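Local coordinates for aminoglycoside N(3)-acetyltransferase (Enterobacter cloacae, PDB 6NP5), which acetylates the 3-amino group of 2-deoxystreptamine aminoglycosides with acetyl-CoA, probably conferring resistance to gentamicin, kanamycin, tobramycin and related antibiotics, at residues 59-64 against 116-121; 64-69 against 187-192; 139-144 against 169-174. One frame throughout, in Å; residues are numbered along the deposited sequence.

Contact 1: 59-64 against 116-121. With 9CS ((1R,2S,3S,4R,6S)-4,6-diamino-3-[(3-amino-3-deoxy-alpha-D-glucopyranosyl)oxy]-2-hydroxycyclohexyl 2,6-diamino-2,6-dideoxy-alpha-D-glucopyranoside), chain B.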
# COMPACT_ATOMS: atom_id res chain seq x y z
N PHE A 59 2.81 -0.65 -1.41
CA PHE A 59 2.50 0.78 -1.41
C PHE A 59 3.73 1.51 -0.90
O PHE A 59 4.01 1.54 0.31
CB PHE A 59 1.28 1.04 -0.53
CG PHE A 59 0.99 2.51 -0.31
CD1 PHE A 59 1.28 3.46 -1.30
CD2 PHE A 59 0.44 2.94 0.87
CE1 PHE A 59 1.02 4.80 -1.07
CE2 PHE A 59 0.17 4.27 1.08
CZ PHE A 59 0.45 5.19 0.12
N VAL A 60 4.49 2.10 -1.83
CA VAL A 60 5.76 2.73 -1.48
C VAL A 60 5.72 4.27 -1.42
O VAL A 60 6.55 4.86 -0.71
CB VAL A 60 6.89 2.23 -2.41
CG1 VAL A 60 6.89 0.70 -2.46
CG2 VAL A 60 6.77 2.81 -3.81
N SER A 61 4.79 4.91 -2.10
CA SER A 61 4.66 6.38 -2.08
C SER A 61 5.99 6.99 -2.53
O SER A 61 6.70 6.42 -3.37
CB SER A 61 4.15 6.83 -0.72
OG SER A 61 3.84 8.21 -0.73
N TRP A 62 6.32 8.13 -1.94
CA TRP A 62 7.44 8.96 -2.38
C TRP A 62 7.92 9.77 -1.19
O TRP A 62 7.14 10.46 -0.54
CB TRP A 62 6.97 9.91 -3.47
CG TRP A 62 7.98 10.86 -4.01
CD1 TRP A 62 9.36 10.78 -3.96
CD2 TRP A 62 7.69 12.05 -4.75
NE1 TRP A 62 9.92 11.83 -4.62
CE2 TRP A 62 8.92 12.63 -5.10
CE3 TRP A 62 6.51 12.68 -5.15
CZ2 TRP A 62 9.00 13.80 -5.84
CZ3 TRP A 62 6.60 13.84 -5.87
CH2 TRP A 62 7.82 14.39 -6.21
N ARG A 63 9.22 9.67 -0.90
CA ARG A 63 9.81 10.41 0.21
C ARG A 63 9.47 11.89 0.15
O ARG A 63 9.28 12.53 1.19
CB ARG A 63 11.34 10.25 0.16
CG ARG A 63 12.09 10.90 1.31
CD ARG A 63 13.58 10.92 1.04
NE ARG A 63 13.91 11.94 0.06
CZ ARG A 63 15.12 12.21 -0.40
NH1 ARG A 63 16.16 11.49 0.02
NH2 ARG A 63 15.30 13.20 -1.28
N ASP A 64 9.40 12.44 -1.06
CA ASP A 64 9.28 13.88 -1.25
C ASP A 64 7.93 14.28 -1.84
O ASP A 64 7.82 15.29 -2.53
CB ASP A 64 10.43 14.41 -2.09
CG ASP A 64 11.76 14.14 -1.44
OD1 ASP A 64 11.84 14.21 -0.20
OD2 ASP A 64 12.73 13.85 -2.16
N HIS A 116 1.44 7.42 -9.94
CA HIS A 116 0.81 8.34 -9.01
C HIS A 116 1.84 8.71 -7.95
O HIS A 116 2.26 7.84 -7.18
CB HIS A 116 -0.38 7.64 -8.37
CG HIS A 116 -1.29 8.57 -7.64
ND1 HIS A 116 -0.86 9.35 -6.58
CD2 HIS A 116 -2.62 8.80 -7.78
CE1 HIS A 116 -1.90 10.03 -6.12
NE2 HIS A 116 -2.96 9.72 -6.83
N PRO A 117 2.29 9.96 -7.87
CA PRO A 117 3.44 10.23 -7.00
C PRO A 117 3.18 10.00 -5.53
O PRO A 117 4.07 9.55 -4.80
CB PRO A 117 3.80 11.69 -7.31
CG PRO A 117 3.30 11.89 -8.71
CD PRO A 117 1.99 11.12 -8.73
N ASP A 118 1.97 10.31 -5.05
CA ASP A 118 1.66 10.18 -3.64
C ASP A 118 1.26 8.75 -3.28
O ASP A 118 1.59 8.25 -2.20
CB ASP A 118 0.58 11.19 -3.21
CG ASP A 118 0.45 11.27 -1.72
OD1 ASP A 118 1.36 11.81 -1.04
OD2 ASP A 118 -0.59 10.76 -1.24
N ALA A 119 0.50 8.11 -4.15
CA ALA A 119 -0.02 6.76 -3.92
C ALA A 119 0.86 5.69 -4.58
O ALA A 119 0.42 4.55 -4.75
CB ALA A 119 -1.44 6.68 -4.46
N SER A 120 2.11 6.00 -4.88
CA SER A 120 2.89 5.15 -5.77
C SER A 120 2.98 3.71 -5.25
O SER A 120 3.24 3.46 -4.06
CB SER A 120 4.30 5.72 -5.96
OG SER A 120 4.97 5.08 -7.06
N MET A 121 2.81 2.78 -6.17
CA MET A 121 2.86 1.34 -5.90
C MET A 121 3.97 0.69 -6.73
O MET A 121 4.14 1.01 -7.91
CB MET A 121 1.55 0.70 -6.35
CG MET A 121 0.31 1.30 -5.70
SD MET A 121 0.01 0.63 -4.06
CE MET A 121 -1.18 1.81 -3.44
C1 9CS B . -1.47 7.17 8.54
C2 9CS B . -0.83 6.26 9.57
C3 9CS B . -1.75 5.18 10.00
C4 9CS B . -3.01 5.75 10.57
C5 9CS B . -3.62 6.79 9.61
C6 9CS B . -4.73 7.56 10.26
C7 9CS B . -2.01 7.39 3.36
C8 9CS B . -1.85 8.59 4.29
C9 9CS B . -1.41 8.14 5.69
C10 9CS B . -2.35 7.08 6.29
C11 9CS B . -2.65 5.95 5.31
C12 9CS B . -3.08 6.45 3.93
C13 9CS B . -1.27 10.64 3.20
C14 9CS B . -0.26 11.00 2.12
C15 9CS B . 1.11 11.22 2.72
C16 9CS B . 1.01 12.28 3.76
C17 9CS B . -0.00 11.91 4.84
C18 9CS B . -0.14 12.91 5.93
N1 9CS B . -5.25 8.55 9.32
N2 9CS B . -3.69 5.09 5.89
N3 9CS B . -2.39 7.83 2.02
N4 9CS B . 2.10 11.62 1.66
O5 9CS B . -2.63 7.78 9.21
O7 9CS B . -1.05 4.36 11.00
O8 9CS B . -4.02 4.76 10.81
O9 9CS B . -1.85 6.42 7.45
O10 9CS B . -1.38 9.28 6.54
O11 9CS B . -0.85 9.44 3.78
O12 9CS B . -1.33 11.70 4.20
O13 9CS B . -0.23 9.92 1.22
O14 9CS B . 2.28 12.47 4.42
O15 9CS B . -0.48 14.15 5.41
N6 9CS B . 0.42 5.68 8.95
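Phe-59 has its CG trans to the amide nitrogen (chi1 172°), which lays the ring along residues 118-121, while Met-121, in one of its two modelled conformers, folds at its second torsion (-81°) and brings SD and CE beside that ring. This Met-aromatic contact is oblique and sits where strands 55-59 and 121-124 pair, at an antiparallel non-hydrogen-bonded bridge between the same two residues. The Phe-59 ring edge points at carbonyl oxygens, with CD1 3.4 Å from Ser-120 O. That oxygen also takes two backbone donors, Val-60 N at 2.9 Å and Ser-61 N at 2.9 Å; the second bond is the straighter, at 165°. Next along, Ser-61 OG donates to Asp-118 O over 2.7 Å, coming in tilted from the carbonyl plane. Trp-62 then crosses Pro-117, CE3 meeting CB at 3.6 Å, and Pro-117 O is buried here with no partner in the model. Asp-118 leaves the backbone away from residues 59-64, and its carboxylate meets the aminoglycoside: OD1 accepts from N4 at 2.8 Å and OD2 from O13 at 2.6 Å. Ser-65 OG also donates to OD1 and helps orient the carboxylate; N4 is probably protonated, adding charge attraction.

Contact 2: 64-69 against 187-192. With 9CS ((1R,2S,3S,4R,6S)-4,6-diamino-3-[(3-amino-3-deoxy-alpha-D-glucopyranosyl)oxy]-2-hydroxycyclohexyl 2,6-diamino-2,6-dideoxy-alpha-D-glucopyranoside), chain B.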
# COMPACT_ATOMS: atom_id res chain seq x y z
N ASP A 64 9.40 12.44 -1.06
CA ASP A 64 9.28 13.88 -1.25
C ASP A 64 7.93 14.28 -1.84
O ASP A 64 7.82 15.29 -2.53
CB ASP A 64 10.43 14.41 -2.09
CG ASP A 64 11.76 14.14 -1.44
OD1 ASP A 64 11.84 14.21 -0.20
OD2 ASP A 64 12.73 13.85 -2.16
N SER A 65 6.88 13.54 -1.54
CA SER A 65 5.57 13.93 -2.03
C SER A 65 5.14 15.28 -1.43
O SER A 65 5.14 15.43 -0.20
CB SER A 65 4.52 12.90 -1.63
OG SER A 65 3.26 13.40 -2.05
N PRO A 66 4.76 16.25 -2.24
CA PRO A 66 4.34 17.57 -1.72
C PRO A 66 2.87 17.60 -1.31
O PRO A 66 2.13 18.55 -1.59
CB PRO A 66 4.64 18.49 -2.90
CG PRO A 66 4.32 17.63 -4.09
CD PRO A 66 4.81 16.26 -3.72
N TYR A 67 2.44 16.55 -0.61
CA TYR A 67 1.05 16.41 -0.19
C TYR A 67 0.64 17.53 0.75
O TYR A 67 -0.26 18.31 0.45
CB TYR A 67 0.87 15.03 0.44
CG TYR A 67 -0.56 14.70 0.80
CD1 TYR A 67 -1.39 14.06 -0.13
CD2 TYR A 67 -1.08 14.98 2.05
CE1 TYR A 67 -2.68 13.74 0.17
CE2 TYR A 67 -2.39 14.66 2.35
CZ TYR A 67 -3.20 14.04 1.40
OH TYR A 67 -4.51 13.68 1.67
N GLU A 68 1.32 17.63 1.90
CA GLU A 68 0.93 18.64 2.89
C GLU A 68 1.15 20.04 2.36
O GLU A 68 0.40 20.97 2.71
CB GLU A 68 1.75 18.45 4.17
CG GLU A 68 1.39 17.20 4.99
CD GLU A 68 2.23 15.98 4.65
OE1 GLU A 68 2.85 15.97 3.58
OE2 GLU A 68 2.30 15.04 5.45
N GLN A 69 2.15 20.22 1.50
CA GLN A 69 2.48 21.53 0.96
C GLN A 69 1.47 22.01 -0.06
O GLN A 69 1.43 23.20 -0.36
CB GLN A 69 3.88 21.47 0.31
CG GLN A 69 5.00 21.16 1.29
CD GLN A 69 5.26 19.67 1.51
OE1 GLN A 69 4.43 18.80 1.19
NE2 GLN A 69 6.41 19.36 2.09
N TYR A 187 -5.14 18.19 -3.88
CA TYR A 187 -3.70 18.35 -3.76
C TYR A 187 -3.11 18.34 -5.16
O TYR A 187 -3.81 18.07 -6.15
CB TYR A 187 -3.06 17.29 -2.85
CG TYR A 187 -3.34 15.86 -3.21
CD1 TYR A 187 -2.61 15.21 -4.20
CD2 TYR A 187 -4.34 15.15 -2.58
CE1 TYR A 187 -2.86 13.88 -4.52
CE2 TYR A 187 -4.59 13.82 -2.88
CZ TYR A 187 -3.85 13.20 -3.85
OH TYR A 187 -4.08 11.88 -4.17
N SER A 188 -1.83 18.68 -5.24
CA SER A 188 -1.17 18.81 -6.52
C SER A 188 0.13 18.02 -6.51
O SER A 188 0.87 18.03 -5.51
CB SER A 188 -0.81 20.26 -6.83
OG SER A 188 -1.97 21.08 -6.88
N MET A 189 0.40 17.35 -7.62
CA MET A 189 1.62 16.56 -7.77
C MET A 189 2.34 16.95 -9.05
O MET A 189 1.71 17.22 -10.08
CB MET A 189 1.32 15.06 -7.84
CG MET A 189 0.80 14.51 -6.53
SD MET A 189 1.97 14.36 -5.22
CE MET A 189 1.12 15.13 -3.83
N PRO A 190 3.67 16.93 -9.02
CA PRO A 190 4.46 17.30 -10.20
C PRO A 190 4.86 16.04 -10.96
O PRO A 190 5.59 15.20 -10.42
CB PRO A 190 5.67 18.01 -9.59
CG PRO A 190 5.87 17.30 -8.27
CD PRO A 190 4.52 16.79 -7.82
N LEU A 191 4.30 15.85 -12.16
CA LEU A 191 4.52 14.65 -12.96
C LEU A 191 5.54 14.96 -14.05
O LEU A 191 5.76 16.11 -14.41
CB LEU A 191 3.21 14.21 -13.64
CG LEU A 191 1.95 13.97 -12.79
CD1 LEU A 191 0.84 13.39 -13.65
CD2 LEU A 191 2.27 13.05 -11.67
N LEU A 192 6.14 13.91 -14.61
CA LEU A 192 6.93 14.03 -15.82
C LEU A 192 6.09 13.58 -17.00
O LEU A 192 5.54 12.47 -16.98
CB LEU A 192 8.16 13.12 -15.79
CG LEU A 192 9.39 13.54 -15.02
CD1 LEU A 192 10.42 12.40 -15.10
CD2 LEU A 192 9.96 14.82 -15.59
C1 9CS B . -1.47 7.17 8.54
C2 9CS B . -0.83 6.26 9.57
C3 9CS B . -1.75 5.18 10.00
C4 9CS B . -3.01 5.75 10.57
C5 9CS B . -3.62 6.79 9.61
C6 9CS B . -4.73 7.56 10.26
C7 9CS B . -2.01 7.39 3.36
C8 9CS B . -1.85 8.59 4.29
C9 9CS B . -1.41 8.14 5.69
C10 9CS B . -2.35 7.08 6.29
C11 9CS B . -2.65 5.95 5.31
C12 9CS B . -3.08 6.45 3.93
C13 9CS B . -1.27 10.64 3.20
C14 9CS B . -0.26 11.00 2.12
C15 9CS B . 1.11 11.22 2.72
C16 9CS B . 1.01 12.28 3.76
C17 9CS B . -0.00 11.91 4.84
C18 9CS B . -0.14 12.91 5.93
N1 9CS B . -5.25 8.55 9.32
N2 9CS B . -3.69 5.09 5.89
N3 9CS B . -2.39 7.83 2.02
N4 9CS B . 2.10 11.62 1.66
O5 9CS B . -2.63 7.78 9.21
O7 9CS B . -1.05 4.36 11.00
O8 9CS B . -4.02 4.76 10.81
O9 9CS B . -1.85 6.42 7.45
O10 9CS B . -1.38 9.28 6.54
O11 9CS B . -0.85 9.44 3.78
O12 9CS B . -1.33 11.70 4.20
O13 9CS B . -0.23 9.92 1.22
O14 9CS B . 2.28 12.47 4.42
O15 9CS B . -0.48 14.15 5.41
N6 9CS B . 0.42 5.68 8.95
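Met-189 fills the tight part of this contact, its chain bent so that CE comes 3.3 Å from Ser-65 OG and SD lies 3.7 Å from Pro-66 CD. Ser-65 OG spends its polarity elsewhere, on Asp-118. Pro-66 also meets Pro-190, CG to CD at 3.8 Å; the two proline rings and the thioether pack with no hydrogen bond between the two segments. Pro-66 is the N-cap residue of helix 67-70, and the strand it rests on, 184-193, forms a beta hairpin with 196-205; the contact sets the start of a short helix against that hairpin. One residue on, a fully extended first torsion (-174°) swings the Tyr-67 ring over to Tyr-187. The two planes meet obliquely at 46°, with Tyr-67 CE1 coming over one face of the Tyr-187 ring, 3.5 Å from CD2. Over one face of Tyr-67 lies the 3-amino-3-deoxyglucose ring of the aminoglycoside, its C14 3.8 Å above the ring plane and central. The looser side belongs to Glu-68, exposed and modelled in two conformers; in one, OE2 accepts a hydrogen bond from the antibiotic's O14 at 2.8 Å and a weak one from O15.

Contact 3: 139-144 against 169-174. With 9CS ((1R,2S,3S,4R,6S)-4,6-diamino-3-[(3-amino-3-deoxy-alpha-D-glucopyranosyl)oxy]-2-hydroxycyclohexyl 2,6-diamino-2,6-dideoxy-alpha-D-glucopyranoside), chain B.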
# COMPACT_ATOMS: atom_id res chain seq x y z
N ALA A 139 -7.36 8.61 -8.75
CA ALA A 139 -7.60 7.18 -8.54
C ALA A 139 -6.49 6.57 -7.69
O ALA A 139 -5.80 5.63 -8.09
CB ALA A 139 -7.75 6.48 -9.89
N ALA A 140 -6.32 7.11 -6.49
CA ALA A 140 -5.22 6.71 -5.64
C ALA A 140 -5.35 5.26 -5.20
O ALA A 140 -4.44 4.46 -5.45
CB ALA A 140 -5.09 7.63 -4.44
N TYR A 141 -6.47 4.90 -4.54
CA TYR A 141 -6.66 3.57 -3.97
C TYR A 141 -7.93 2.89 -4.44
O TYR A 141 -8.21 1.76 -4.02
CB TYR A 141 -6.62 3.59 -2.42
CG TYR A 141 -5.44 4.37 -1.91
CD1 TYR A 141 -4.14 3.89 -1.99
CD2 TYR A 141 -5.62 5.68 -1.49
CE1 TYR A 141 -3.07 4.66 -1.61
CE2 TYR A 141 -4.52 6.46 -1.08
CZ TYR A 141 -3.26 5.96 -1.17
OH TYR A 141 -2.16 6.71 -0.81
N GLY A 142 -8.74 3.55 -5.25
CA GLY A 142 -10.05 3.08 -5.61
C GLY A 142 -10.07 2.38 -6.96
O GLY A 142 -9.06 1.86 -7.45
N PRO A 143 -11.24 2.36 -7.58
CA PRO A 143 -11.36 1.80 -8.92
C PRO A 143 -10.29 2.35 -9.84
O PRO A 143 -9.93 3.54 -9.78
CB PRO A 143 -12.76 2.22 -9.36
CG PRO A 143 -13.53 2.22 -8.06
CD PRO A 143 -12.55 2.75 -7.02
N ARG A 144 -9.76 1.48 -10.68
CA ARG A 144 -8.78 1.77 -11.73
C ARG A 144 -7.36 1.88 -11.20
O ARG A 144 -6.43 2.09 -12.01
CB ARG A 144 -9.10 3.00 -12.58
CG ARG A 144 -10.51 2.93 -13.20
CD ARG A 144 -10.86 4.09 -14.15
NE ARG A 144 -9.97 4.16 -15.32
CZ ARG A 144 -10.12 3.46 -16.45
NH1 ARG A 144 -11.11 2.59 -16.60
NH2 ARG A 144 -9.24 3.62 -17.44
N ALA A 169 -5.25 -1.65 1.37
CA ALA A 169 -6.29 -2.05 0.44
C ALA A 169 -7.67 -1.64 0.93
O ALA A 169 -8.58 -1.48 0.11
CB ALA A 169 -6.27 -3.55 0.22
N LEU A 170 -7.85 -1.45 2.23
CA LEU A 170 -9.15 -1.02 2.73
C LEU A 170 -9.51 0.40 2.30
O LEU A 170 -10.70 0.76 2.37
CB LEU A 170 -9.27 -1.21 4.24
CG LEU A 170 -9.65 -2.64 4.63
CD1 LEU A 170 -9.41 -2.86 6.10
CD2 LEU A 170 -11.09 -2.90 4.28
N HIS A 171 -8.56 1.19 1.81
CA HIS A 171 -8.92 2.48 1.22
C HIS A 171 -9.76 2.31 -0.04
O HIS A 171 -10.52 3.22 -0.39
CB HIS A 171 -7.68 3.33 0.98
CG HIS A 171 -6.97 3.74 2.23
ND1 HIS A 171 -7.58 4.45 3.25
CD2 HIS A 171 -5.69 3.59 2.62
CE1 HIS A 171 -6.71 4.68 4.21
NE2 HIS A 171 -5.56 4.17 3.85
N TYR A 172 -9.71 1.13 -0.69
CA TYR A 172 -10.62 0.84 -1.79
C TYR A 172 -12.06 0.77 -1.28
O TYR A 172 -12.98 1.27 -1.92
CB TYR A 172 -10.21 -0.48 -2.46
CG TYR A 172 -11.10 -0.83 -3.63
CD1 TYR A 172 -12.34 -1.45 -3.43
CD2 TYR A 172 -10.74 -0.54 -4.95
CE1 TYR A 172 -13.17 -1.74 -4.46
CE2 TYR A 172 -11.56 -0.84 -6.01
CZ TYR A 172 -12.80 -1.43 -5.77
OH TYR A 172 -13.60 -1.71 -6.84
N ALA A 173 -12.27 0.10 -0.14
CA ALA A 173 -13.61 0.03 0.43
C ALA A 173 -14.14 1.41 0.71
O ALA A 173 -15.33 1.69 0.45
CB ALA A 173 -13.58 -0.79 1.71
N GLU A 174 -13.29 2.31 1.24
CA GLU A 174 -13.73 3.68 1.48
C GLU A 174 -14.12 4.35 0.17
O GLU A 174 -15.12 5.07 0.12
CB GLU A 174 -12.62 4.46 2.18
CG GLU A 174 -12.30 3.97 3.54
CD GLU A 174 -11.23 4.77 4.21
OE1 GLU A 174 -11.33 4.97 5.43
OE2 GLU A 174 -10.27 5.17 3.54
C1 9CS B . -1.47 7.17 8.54
C2 9CS B . -0.83 6.26 9.57
C3 9CS B . -1.75 5.18 10.00
C4 9CS B . -3.01 5.75 10.57
C5 9CS B . -3.62 6.79 9.61
C6 9CS B . -4.73 7.56 10.26
C7 9CS B . -2.01 7.39 3.36
C8 9CS B . -1.85 8.59 4.29
C9 9CS B . -1.41 8.14 5.69
C10 9CS B . -2.35 7.08 6.29
C11 9CS B . -2.65 5.95 5.31
C12 9CS B . -3.08 6.45 3.93
C13 9CS B . -1.27 10.64 3.20
C14 9CS B . -0.26 11.00 2.12
C15 9CS B . 1.11 11.22 2.72
C16 9CS B . 1.01 12.28 3.76
C17 9CS B . -0.00 11.91 4.84
C18 9CS B . -0.14 12.91 5.93
N1 9CS B . -5.25 8.55 9.32
N2 9CS B . -3.69 5.09 5.89
N3 9CS B . -2.39 7.83 2.02
N4 9CS B . 2.10 11.62 1.66
O5 9CS B . -2.63 7.78 9.21
O7 9CS B . -1.05 4.36 11.00
O8 9CS B . -4.02 4.76 10.81
O9 9CS B . -1.85 6.42 7.45
O10 9CS B . -1.38 9.28 6.54
O11 9CS B . -0.85 9.44 3.78
O12 9CS B . -1.33 11.70 4.20
O13 9CS B . -0.23 9.92 1.22
O14 9CS B . 2.28 12.47 4.42
O15 9CS B . -0.48 14.15 5.41
N6 9CS B . 0.42 5.68 8.95
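Tyr-141 packs alongside His-171 where the loop between helices 128-132 and 146-152 runs past helix 170-176, a loop packed on a helix in the antibiotic N-acetyltransferase fold, in the wall of the aminoglycoside site. Tyr-141 and His-171 point the same way, with their CB atoms 3.6 Å apart and their rings oblique to each other, the planes at 44°. In both, CG stands beside the backbone nitrogen and opposite the carbonyl carbon, and this shared direction brings both polar ends to the central ring of the antibiotic. Tyr-141 OH accepts from N3 at 3.1 Å, and Phe-59 meets the tyrosine ring edge-to-face. The Tyr-141 carbonyl turns the other way: its O lies near the plane of the Tyr-172 ring, at the edge, 3.5 Å from CD2. At Gly-142 the two backbones come closest, CA to CA 4.5 Å from Tyr-172, and its carbonyl carbon lies 3.6 Å from Tyr-172 CD2. Pro-143, exposed, crosses Tyr-172 obliquely with CD 3.9 Å from CE2, while helices 146-152 and 251-265 also touch that tyrosine. His-171, which belongs to the acetyl-CoA site too, uses both ring nitrogens. NE2 accepts from N2, the 3-amino group of the deoxystreptamine ring, at 2.9 Å, a placement consistent with this being the amine acetylated. ND1 donates in its ring plane to Glu-174 OE2, 2.8 Å away and nearly straight at 170°.

How the contacts relate
All three contacts touch the same antibiotic, but from different parts of the fold. Contacts 1 and 3 lie nearer the middle of the chain; contact 2, farther out, has all its touching residues buried, whereas contact 3 includes the exposed Pro-143. Contacts 1 and 2 share Asp-64 and meet through Ser-65 and Asp-118, whereas contact 3 joins contact 1 by packing of Phe-59 and Ala-119 on Tyr-141. Contacts 2 and 3 do not touch. Across its segments contact 1 is stitched by backbone and serine hydrogen bonds, while contacts 2 and 3 have none and rely on proline, methionine and aromatic packing. Each also offers the ligand polar groups: carboxylates at 1 and 2, phenol and imidazole at 3.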